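Local coordinates for hypothetical protein YHBO (Escherichia coli, PDB 1OI4) that removes glyoxal and methylglyoxal adducts from proteins and nucleotides, releasing the repaired molecules together with glycolate or lactate, at residues 23-28 / 84-89; 29-34 / 98-103; 88-93 / 119-124. One frame throughout, in Å; residues are numbered along the deposited sequence.

Interaction 1 of 3, residues 23-28 / 84-89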
loop_
_atom_site.group_PDB
_atom_site.type_symbol
_atom_site.label_atom_id
_atom_site.label_comp_id
_atom_site.label_asym_id
_atom_site.label_seq_id
_atom_site.Cartn_x
_atom_site.Cartn_y
_atom_site.Cartn_z
ATOM N N SER A 23 30.961 6.276 11.365
ATOM C CA SER A 23 29.946 5.222 11.327
ATOM C C SER A 23 29.325 4.936 9.964
ATOM O O SER A 23 29.239 5.820 9.109
ATOM C CB SER A 23 28.828 5.545 12.319
ATOM O OG SER A 23 29.315 5.534 13.649
ATOM N N LYS A 24 28.909 3.689 9.760
ATOM C CA LYS A 24 28.240 3.312 8.517
ATOM C C LYS A 24 26.914 4.056 8.576
ATOM O O LYS A 24 26.424 4.361 9.663
ATOM C CB LYS A 24 27.980 1.799 8.451
ATOM C CG LYS A 24 29.231 0.962 8.251
ATOM C CD LYS A 24 28.923 -0.299 7.462
ATOM C CE LYS A 24 30.179 -1.114 7.204
ATOM N NZ LYS A 24 30.675 -1.770 8.443
ATOM N N LYS A 25 26.328 4.346 7.421
ATOM C CA LYS A 25 25.078 5.090 7.389
ATOM C C LYS A 25 23.939 4.327 6.714
ATOM O O LYS A 25 24.056 3.918 5.558
ATOM C CB LYS A 25 25.309 6.431 6.670
ATOM C CG LYS A 25 26.324 7.335 7.369
ATOM C CD LYS A 25 26.813 8.477 6.480
ATOM C CE LYS A 25 25.666 9.349 5.982
ATOM N NZ LYS A 25 26.175 10.397 5.053
ATOM N N ILE A 26 22.843 4.128 7.444
ATOM C CA ILE A 26 21.682 3.440 6.889
ATOM C C ILE A 26 20.614 4.477 6.563
ATOM O O ILE A 26 20.097 5.137 7.456
ATOM C CB ILE A 26 21.052 2.424 7.879
ATOM C CG1 ILE A 26 22.042 1.304 8.207
ATOM C CG2 ILE A 26 19.791 1.818 7.271
ATOM C CD1 ILE A 26 23.046 1.669 9.249
ATOM N N ALA A 27 20.299 4.629 5.283
ATOM C CA ALA A 27 19.271 5.575 4.871
ATOM C C ALA A 27 17.915 4.929 5.119
ATOM O O ALA A 27 17.776 3.707 5.009
ATOM C CB ALA A 27 19.426 5.920 3.384
ATOM N N VAL A 28 16.921 5.743 5.461
ATOM C CA VAL A 28 15.578 5.235 5.704
ATOM C C VAL A 28 14.553 6.139 5.017
ATOM O O VAL A 28 14.464 7.331 5.317
ATOM C CB VAL A 28 15.252 5.188 7.223
ATOM C CG1 VAL A 28 13.958 4.427 7.453
ATOM C CG2 VAL A 28 16.389 4.527 7.989
ATOM N N PRO A 84 22.209 8.433 -3.007
ATOM C CA PRO A 84 22.365 7.028 -2.617
ATOM C C PRO A 84 23.835 6.747 -2.299
ATOM O O PRO A 84 24.161 5.888 -1.476
ATOM C CB PRO A 84 21.902 6.272 -3.859
ATOM C CG PRO A 84 20.909 7.222 -4.485
ATOM C CD PRO A 84 21.591 8.549 -4.339
ATOM N N ALA A 85 24.716 7.501 -2.953
ATOM C CA ALA A 85 26.156 7.346 -2.785
ATOM C C ALA A 85 26.670 7.479 -1.357
ATOM O O ALA A 85 27.557 6.730 -0.942
ATOM C CB ALA A 85 26.888 8.345 -3.681
ATOM N N GLU A 86 26.117 8.417 -0.598
ATOM C CA GLU A 86 26.592 8.639 0.761
ATOM C C GLU A 86 26.167 7.612 1.804
ATOM O O GLU A 86 26.620 7.675 2.946
ATOM C CB GLU A 86 26.185 10.036 1.232
ATOM C CG GLU A 86 24.722 10.180 1.616
ATOM C CD GLU A 86 24.383 11.593 2.054
ATOM O OE1 GLU A 86 24.068 12.434 1.189
ATOM O OE2 GLU A 86 24.450 11.864 3.267
ATOM N N PHE A 87 25.313 6.668 1.429
ATOM C CA PHE A 87 24.856 5.659 2.389
ATOM C C PHE A 87 25.407 4.265 2.128
ATOM O O PHE A 87 25.749 3.915 0.999
ATOM C CB PHE A 87 23.322 5.598 2.418
ATOM C CG PHE A 87 22.673 6.920 2.710
ATOM C CD1 PHE A 87 22.115 7.677 1.685
ATOM C CD2 PHE A 87 22.674 7.439 4.003
ATOM C CE1 PHE A 87 21.569 8.937 1.941
ATOM C CE2 PHE A 87 22.132 8.697 4.267
ATOM C CZ PHE A 87 21.579 9.449 3.233
ATOM N N ASP A 88 25.474 3.468 3.188
ATOM C CA ASP A 88 25.977 2.109 3.107
ATOM C C ASP A 88 24.849 1.101 2.919
ATOM O O ASP A 88 25.050 0.030 2.348
ATOM C CB ASP A 88 26.756 1.784 4.380
ATOM C CG ASP A 88 27.970 2.668 4.547
ATOM O OD1 ASP A 88 28.945 2.467 3.799
ATOM O OD2 ASP A 88 27.946 3.573 5.409
ATOM N N ALA A 89 23.660 1.456 3.387
ATOM C CA ALA A 89 22.512 0.569 3.278
ATOM C C ALA A 89 21.224 1.374 3.308
ATOM O O ALA A 89 21.229 2.560 3.630
ATOM C CB ALA A 89 22.526 -0.444 4.422
HETATM O O HOH W 1 30.070 5.892 6.539
HETATM O O HOH W 2 28.632 9.835 3.920
#
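I26 and A89 form the parallel bridge at which strand 89-92 joins strand 25-29 in the middle of the main sheet, and the turn leading into A89 is tied to K25 from several sides. The carbonyl O of K25 takes the amide N of D88 at 2.8 Å and, more weakly, that of A89. Two residues along the strand, A27 N donates to O of the same A89 at 2.8 Å, as expected of a parallel bridge. D88 also answers the amide of K25: with CG anti to its own carbonyl carbon (chi1 -63°), its OD2 accepts K25 N at 2.7 Å through the anti lone pair. The K25 chain, bent at chi3, carries NZ to E86 OE2 in a salt bridge of 2.9 Å that arrives on the anti side, 22° out of the carboxylate plane. A water accepts from K25 NZ and donates to E86 O. Next to these polar groups the F87 ring is sandwiched: A27 CB lies over one face in a CH-pi contact, 3.5 Å from the ring centroid, and CG of E86 over the opposite one. F110 and F114 of helix 105-116 extend the apolar cluster. Both backbone polar atoms of K25 are thus gripped from the turn, N by the D88 carboxylate and O chiefly by the D88 amide, and the charge on K25 probably offsets that of E86 at the sheet end.

Interaction 2 of 3, residues 29-34 / 98-103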
loop_
_atom_site.group_PDB
_atom_site.type_symbol
_atom_site.label_atom_id
_atom_site.label_comp_id
_atom_site.label_asym_id
_atom_site.label_seq_id
_atom_site.Cartn_x
_atom_site.Cartn_y
_atom_site.Cartn_z
ATOM N N LEU A 29 13.803 5.585 4.071
ATOM C CA LEU A 29 12.777 6.366 3.388
ATOM C C LEU A 29 11.554 6.136 4.258
ATOM O O LEU A 29 11.039 5.024 4.335
ATOM C CB LEU A 29 12.562 5.852 1.961
ATOM C CG LEU A 29 13.827 5.889 1.090
ATOM C CD1 LEU A 29 13.481 5.518 -0.346
ATOM C CD2 LEU A 29 14.462 7.288 1.153
ATOM N N ILE A 30 11.091 7.186 4.926
ATOM C CA ILE A 30 9.981 7.013 5.840
ATOM C C ILE A 30 9.081 8.236 5.961
ATOM O O ILE A 30 9.558 9.370 6.006
ATOM C CB ILE A 30 10.554 6.614 7.235
ATOM C CG1 ILE A 30 9.437 6.332 8.242
ATOM C CG2 ILE A 30 11.488 7.710 7.735
ATOM C CD1 ILE A 30 8.751 7.571 8.780
ATOM N N THR A 31 7.773 7.996 5.998
ATOM C CA THR A 31 6.807 9.078 6.150
ATOM C C THR A 31 5.695 8.620 7.090
ATOM O O THR A 31 5.791 7.556 7.698
ATOM C CB THR A 31 6.202 9.506 4.793
ATOM O OG1 THR A 31 5.488 10.736 4.959
ATOM C CG2 THR A 31 5.247 8.440 4.266
ATOM N N ASP A 32 4.644 9.422 7.207
ATOM C CA ASP A 32 3.528 9.098 8.088
ATOM C C ASP A 32 2.871 7.739 7.854
ATOM O O ASP A 32 2.752 7.268 6.719
ATOM C CB ASP A 32 2.461 10.187 7.989
ATOM C CG ASP A 32 2.969 11.538 8.450
ATOM O OD1 ASP A 32 3.376 11.648 9.631
ATOM O OD2 ASP A 32 2.960 12.483 7.636
ATOM N N GLU A 33 2.438 7.131 8.954
ATOM C CA GLU A 33 1.759 5.847 8.951
ATOM C C GLU A 33 2.625 4.630 8.674
ATOM O O GLU A 33 2.137 3.598 8.224
ATOM C CB GLU A 33 0.574 5.894 7.986
ATOM C CG GLU A 33 -0.463 6.923 8.406
ATOM C CD GLU A 33 -1.680 6.932 7.509
ATOM O OE1 GLU A 33 -2.321 5.871 7.364
ATOM O OE2 GLU A 33 -1.994 8.003 6.953
ATOM N N PHE A 34 3.916 4.751 8.950
ATOM C CA PHE A 34 4.818 3.627 8.782
ATOM C C PHE A 34 4.470 2.681 9.934
ATOM O O PHE A 34 3.904 3.120 10.947
ATOM C CB PHE A 34 6.274 4.102 8.896
ATOM C CG PHE A 34 6.624 4.687 10.240
ATOM C CD1 PHE A 34 7.098 3.879 11.265
ATOM C CD2 PHE A 34 6.462 6.047 10.485
ATOM C CE1 PHE A 34 7.409 4.417 12.521
ATOM C CE2 PHE A 34 6.767 6.595 11.734
ATOM C CZ PHE A 34 7.242 5.776 12.751
ATOM N N PRO A 98 5.165 3.250 2.507
ATOM C CA PRO A 98 5.567 3.008 1.115
ATOM C C PRO A 98 4.524 3.482 0.097
ATOM O O PRO A 98 4.870 3.979 -0.975
ATOM C CB PRO A 98 5.773 1.497 1.078
ATOM C CG PRO A 98 6.261 1.205 2.466
ATOM C CD PRO A 98 5.313 2.024 3.310
ATOM N N ASP A 99 3.247 3.328 0.430
ATOM C CA ASP A 99 2.180 3.765 -0.469
ATOM C C ASP A 99 2.282 5.272 -0.700
ATOM O O ASP A 99 2.153 5.757 -1.826
ATOM C CB ASP A 99 0.814 3.436 0.132
ATOM C CG ASP A 99 -0.335 3.986 -0.695
ATOM O OD1 ASP A 99 -1.157 4.745 -0.138
ATOM O OD2 ASP A 99 -0.422 3.658 -1.898
ATOM N N TYR A 100 2.528 6.008 0.376
ATOM C CA TYR A 100 2.639 7.457 0.289
ATOM C C TYR A 100 3.879 7.898 -0.472
ATOM O O TYR A 100 3.840 8.870 -1.216
ATOM C CB TYR A 100 2.659 8.063 1.698
ATOM C CG TYR A 100 1.351 7.910 2.443
ATOM C CD1 TYR A 100 1.303 7.987 3.839
ATOM C CD2 TYR A 100 0.157 7.697 1.752
ATOM C CE1 TYR A 100 0.093 7.848 4.526
ATOM C CE2 TYR A 100 -1.053 7.559 2.426
ATOM C CZ TYR A 100 -1.082 7.634 3.809
ATOM O OH TYR A 100 -2.287 7.480 4.459
ATOM N N LEU A 101 4.971 7.165 -0.308
ATOM C CA LEU A 101 6.220 7.526 -0.958
ATOM C C LEU A 101 6.391 7.050 -2.402
ATOM O O LEU A 101 7.038 7.730 -3.199
ATOM C CB LEU A 101 7.396 7.027 -0.107
ATOM C CG LEU A 101 7.492 7.600 1.316
ATOM C CD1 LEU A 101 8.624 6.924 2.077
ATOM C CD2 LEU A 101 7.731 9.102 1.257
ATOM N N ARG A 102 5.810 5.900 -2.748
ATOM C CA ARG A 102 5.959 5.354 -4.094
ATOM C C ARG A 102 5.258 6.147 -5.195
ATOM O O ARG A 102 5.390 5.826 -6.374
ATOM C CB ARG A 102 5.505 3.885 -4.125
ATOM C CG ARG A 102 4.029 3.668 -3.832
ATOM C CD ARG A 102 3.720 2.185 -3.609
ATOM N NE ARG A 102 4.182 1.357 -4.718
ATOM C CZ ARG A 102 3.482 0.364 -5.262
ATOM N NH1 ARG A 102 2.273 0.063 -4.804
ATOM N NH2 ARG A 102 3.987 -0.325 -6.278
ATOM N N GLY A 103 4.518 7.177 -4.810
ATOM C CA GLY A 103 3.848 8.013 -5.789
ATOM C C GLY A 103 4.675 9.253 -6.099
ATOM O O GLY A 103 4.226 10.157 -6.807
#
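Y100 opens the contact from the short helix 97-101, leaning against T31 and reaching E33. Its CB meets the methyl CG2 of T31 at 3.7 Å, the two side chains set roughly perpendicular, and T31 CG2 lies at the ring edge, in the ring plane. Further along that edge Y100 CD1 comes within 3.3 Å of the carbonyl O of D32. At the end of the ring the hydroxyl OH donates to E33 OE2 over a short 2.6 Å, approaching from above the carboxylate, 48° out of its plane; ring and carboxylate planes stand 74° apart. The same hydroxyl is hydrogen-bonded to H96 of the second subunit. A phenylalanine here would probably keep the edge packing but leave E33 OE2 and that neighbouring histidine without their shared hydroxyl partner. L101, the next residue, makes the apolar part of the contact. Its CG sits 3.8 Å from T31 CG2, CD2 lies 3.9 Å from T31 CB, and CD1 rests against the backbone where L29 gives way to I30, 3.7 Å from L29 C. T31 can serve both residues because its OG1 stands anti to the backbone N (chi1 -168°), which turns the methyl to the helix while the hydroxyl bonds to E57. R102 then leads out of the contact to a salt bridge with D151 of the second subunit. The loop following the first strand of the sheet and the helix following strand 89-92 thus meet above the C-terminal ends of parallel strands, beside the subunit interface, a location consistent with the PfpI family, whose active sites lie close to such interfaces.

Interaction 3 of 3, residues 88-93 / 119-124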
loop_
_atom_site.group_PDB
_atom_site.type_symbol
_atom_site.label_atom_id
_atom_site.label_comp_id
_atom_site.label_asym_id
_atom_site.label_seq_id
_atom_site.Cartn_x
_atom_site.Cartn_y
_atom_site.Cartn_z
ATOM N N ASP A 88 25.474 3.468 3.188
ATOM C CA ASP A 88 25.977 2.109 3.107
ATOM C C ASP A 88 24.849 1.101 2.919
ATOM O O ASP A 88 25.050 0.030 2.348
ATOM C CB ASP A 88 26.756 1.784 4.380
ATOM C CG ASP A 88 27.970 2.668 4.547
ATOM O OD1 ASP A 88 28.945 2.467 3.799
ATOM O OD2 ASP A 88 27.946 3.573 5.409
ATOM N N ALA A 89 23.660 1.456 3.387
ATOM C CA ALA A 89 22.512 0.569 3.278
ATOM C C ALA A 89 21.224 1.374 3.308
ATOM O O ALA A 89 21.229 2.560 3.630
ATOM C CB ALA A 89 22.526 -0.444 4.422
ATOM N N LEU A 90 20.120 0.714 2.979
ATOM C CA LEU A 90 18.820 1.367 2.949
ATOM C C LEU A 90 17.742 0.533 3.631
ATOM O O LEU A 90 17.609 -0.663 3.370
ATOM C CB LEU A 90 18.417 1.639 1.493
ATOM C CG LEU A 90 16.961 2.041 1.229
ATOM C CD1 LEU A 90 16.651 3.364 1.920
ATOM C CD2 LEU A 90 16.739 2.157 -0.283
ATOM N N LEU A 91 16.975 1.174 4.504
ATOM C CA LEU A 91 15.892 0.501 5.210
ATOM C C LEU A 91 14.558 1.034 4.709
ATOM O O LEU A 91 14.375 2.243 4.575
ATOM C CB LEU A 91 16.000 0.756 6.716
ATOM C CG LEU A 91 14.803 0.319 7.559
ATOM C CD1 LEU A 91 14.675 -1.195 7.529
ATOM C CD2 LEU A 91 14.984 0.813 8.989
ATOM N N LEU A 92 13.625 0.130 4.440
ATOM C CA LEU A 92 12.307 0.527 3.963
ATOM C C LEU A 92 11.232 -0.097 4.850
ATOM O O LEU A 92 10.837 -1.245 4.649
ATOM C CB LEU A 92 12.111 0.074 2.511
ATOM C CG LEU A 92 13.135 0.590 1.496
ATOM C CD1 LEU A 92 12.939 -0.107 0.159
ATOM C CD2 LEU A 92 12.994 2.099 1.348
ATOM N N PRO A 93 10.772 0.642 5.873
ATOM C CA PRO A 93 9.732 0.117 6.765
ATOM C C PRO A 93 8.379 0.042 6.048
ATOM O O PRO A 93 8.173 0.708 5.026
ATOM C CB PRO A 93 9.743 1.102 7.934
ATOM C CG PRO A 93 10.231 2.375 7.311
ATOM C CD PRO A 93 11.318 1.912 6.383
ATOM N N LYS A 119 24.454 -2.127 -3.038
ATOM C CA LYS A 119 24.449 -1.989 -1.583
ATOM C C LYS A 119 23.224 -2.665 -0.971
ATOM O O LYS A 119 22.167 -2.735 -1.595
ATOM C CB LYS A 119 24.445 -0.512 -1.195
ATOM C CG LYS A 119 25.660 0.270 -1.636
ATOM C CD LYS A 119 25.446 1.752 -1.340
ATOM C CE LYS A 119 26.645 2.585 -1.743
ATOM N NZ LYS A 119 26.384 4.044 -1.584
ATOM N N PRO A 120 23.348 -3.145 0.276
ATOM C CA PRO A 120 22.250 -3.821 0.979
ATOM C C PRO A 120 20.990 -2.968 1.146
ATOM O O PRO A 120 21.061 -1.767 1.409
ATOM C CB PRO A 120 22.867 -4.181 2.331
ATOM C CG PRO A 120 24.351 -4.284 2.026
ATOM C CD PRO A 120 24.561 -3.108 1.111
ATOM N N VAL A 121 19.839 -3.604 0.977
ATOM C CA VAL A 121 18.554 -2.939 1.139
ATOM C C VAL A 121 17.698 -3.871 1.988
ATOM O O VAL A 121 17.633 -5.074 1.716
ATOM C CB VAL A 121 17.867 -2.696 -0.218
ATOM C CG1 VAL A 121 16.520 -2.020 -0.010
ATOM C CG2 VAL A 121 18.757 -1.835 -1.096
ATOM N N PHE A 122 17.068 -3.321 3.022
ATOM C CA PHE A 122 16.228 -4.108 3.927
ATOM C C PHE A 122 14.786 -3.615 3.815
ATOM O O PHE A 122 14.483 -2.487 4.208
ATOM C CB PHE A 122 16.704 -3.932 5.372
ATOM C CG PHE A 122 18.204 -3.839 5.520
ATOM C CD1 PHE A 122 18.774 -2.801 6.251
ATOM C CD2 PHE A 122 19.042 -4.788 4.941
ATOM C CE1 PHE A 122 20.164 -2.705 6.407
ATOM C CE2 PHE A 122 20.431 -4.704 5.089
ATOM C CZ PHE A 122 20.993 -3.661 5.823
ATOM N N ALA A 123 13.900 -4.459 3.289
ATOM C CA ALA A 123 12.503 -4.080 3.110
ATOM C C ALA A 123 11.553 -5.063 3.781
ATOM O O ALA A 123 11.572 -6.255 3.487
ATOM C CB ALA A 123 12.182 -3.976 1.619
ATOM N N ILE A 124 10.703 -4.552 4.664
ATOM C CA ILE A 124 9.771 -5.405 5.389
ATOM C C ILE A 124 8.298 -5.014 5.241
ATOM O O ILE A 124 7.964 -3.837 5.107
ATOM C CB ILE A 124 10.150 -5.431 6.889
ATOM C CG1 ILE A 124 9.202 -6.349 7.663
ATOM C CG2 ILE A 124 10.118 -4.014 7.455
ATOM C CD1 ILE A 124 9.713 -6.687 9.056
#
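The F122 ring meets A89 and L90 obliquely, with neither a clean face nor a clean edge turned to them. Its chi1 of -37° swings the ring back along the strand, bringing CZ to 3.8 Å from A89 CB, while CD1 lies 3.8 Å from the carbonyl O of L90. F183 and A187 of helix 180-191 pack against the F122 side chain, and L91 joins it on this side of the sheet, its CD1 resting against F122 CB. On the other side, toward helix 105-116, V121 CG1 is touched by two leucines, L90 CD2 at 4.2 Å and L92 CD1 at 4.1 Å; L90 and V121 run alongside each other in the same direction, and L92 meets A123 CB to CB. Between these layers the strands 89-92 and 121-124 run parallel, 7° apart. L90 N donates to P120 O, and F122 N returns a 2.7 Å bond to L90 O, nearly straight at 171°. L92 N then donates to F122 O at 2.8 Å, and a weak bond of 3.3 Å from I124 N to L92 O ends the series. CA-H...O contacts from A89, V121 and L91 fill in between. The pairing closes a beta-alpha-beta crossover through helix 105-116. Its bonds satisfy the N and O of L90, L92 and F122 that face the partner strand, while A27 on one flank and Q170 and V172 on the other take further backbone groups. The series, shortest at F122 and weak at I124, ends just before C125, the nucleophile inferred by similarity.

Interactions 1 and 3 share D88 and A89 and have centres about 9 Å apart: together they join strand 25-29 to 89-92 and 89-92 to 121-124, three neighbours in one parallel part of the sheet. K119 NZ, bonded to F87 O, ties them further. Interaction 2 lies about 19 Å from interaction 1 and 14 Å from interaction 3, centre to centre, where strands 25-29 and 89-92 run into loop and helix. Along the chain the order is 23-28, 29-34, 84-89 overlapping 88-93, 98-103, then 119-124. Interaction 3 lies in the buried centre, interaction 1 toward its N-terminal strand ends, interaction 2 beyond its C-terminal ends, where C125, probably the nucleophile, follows strand 121-124.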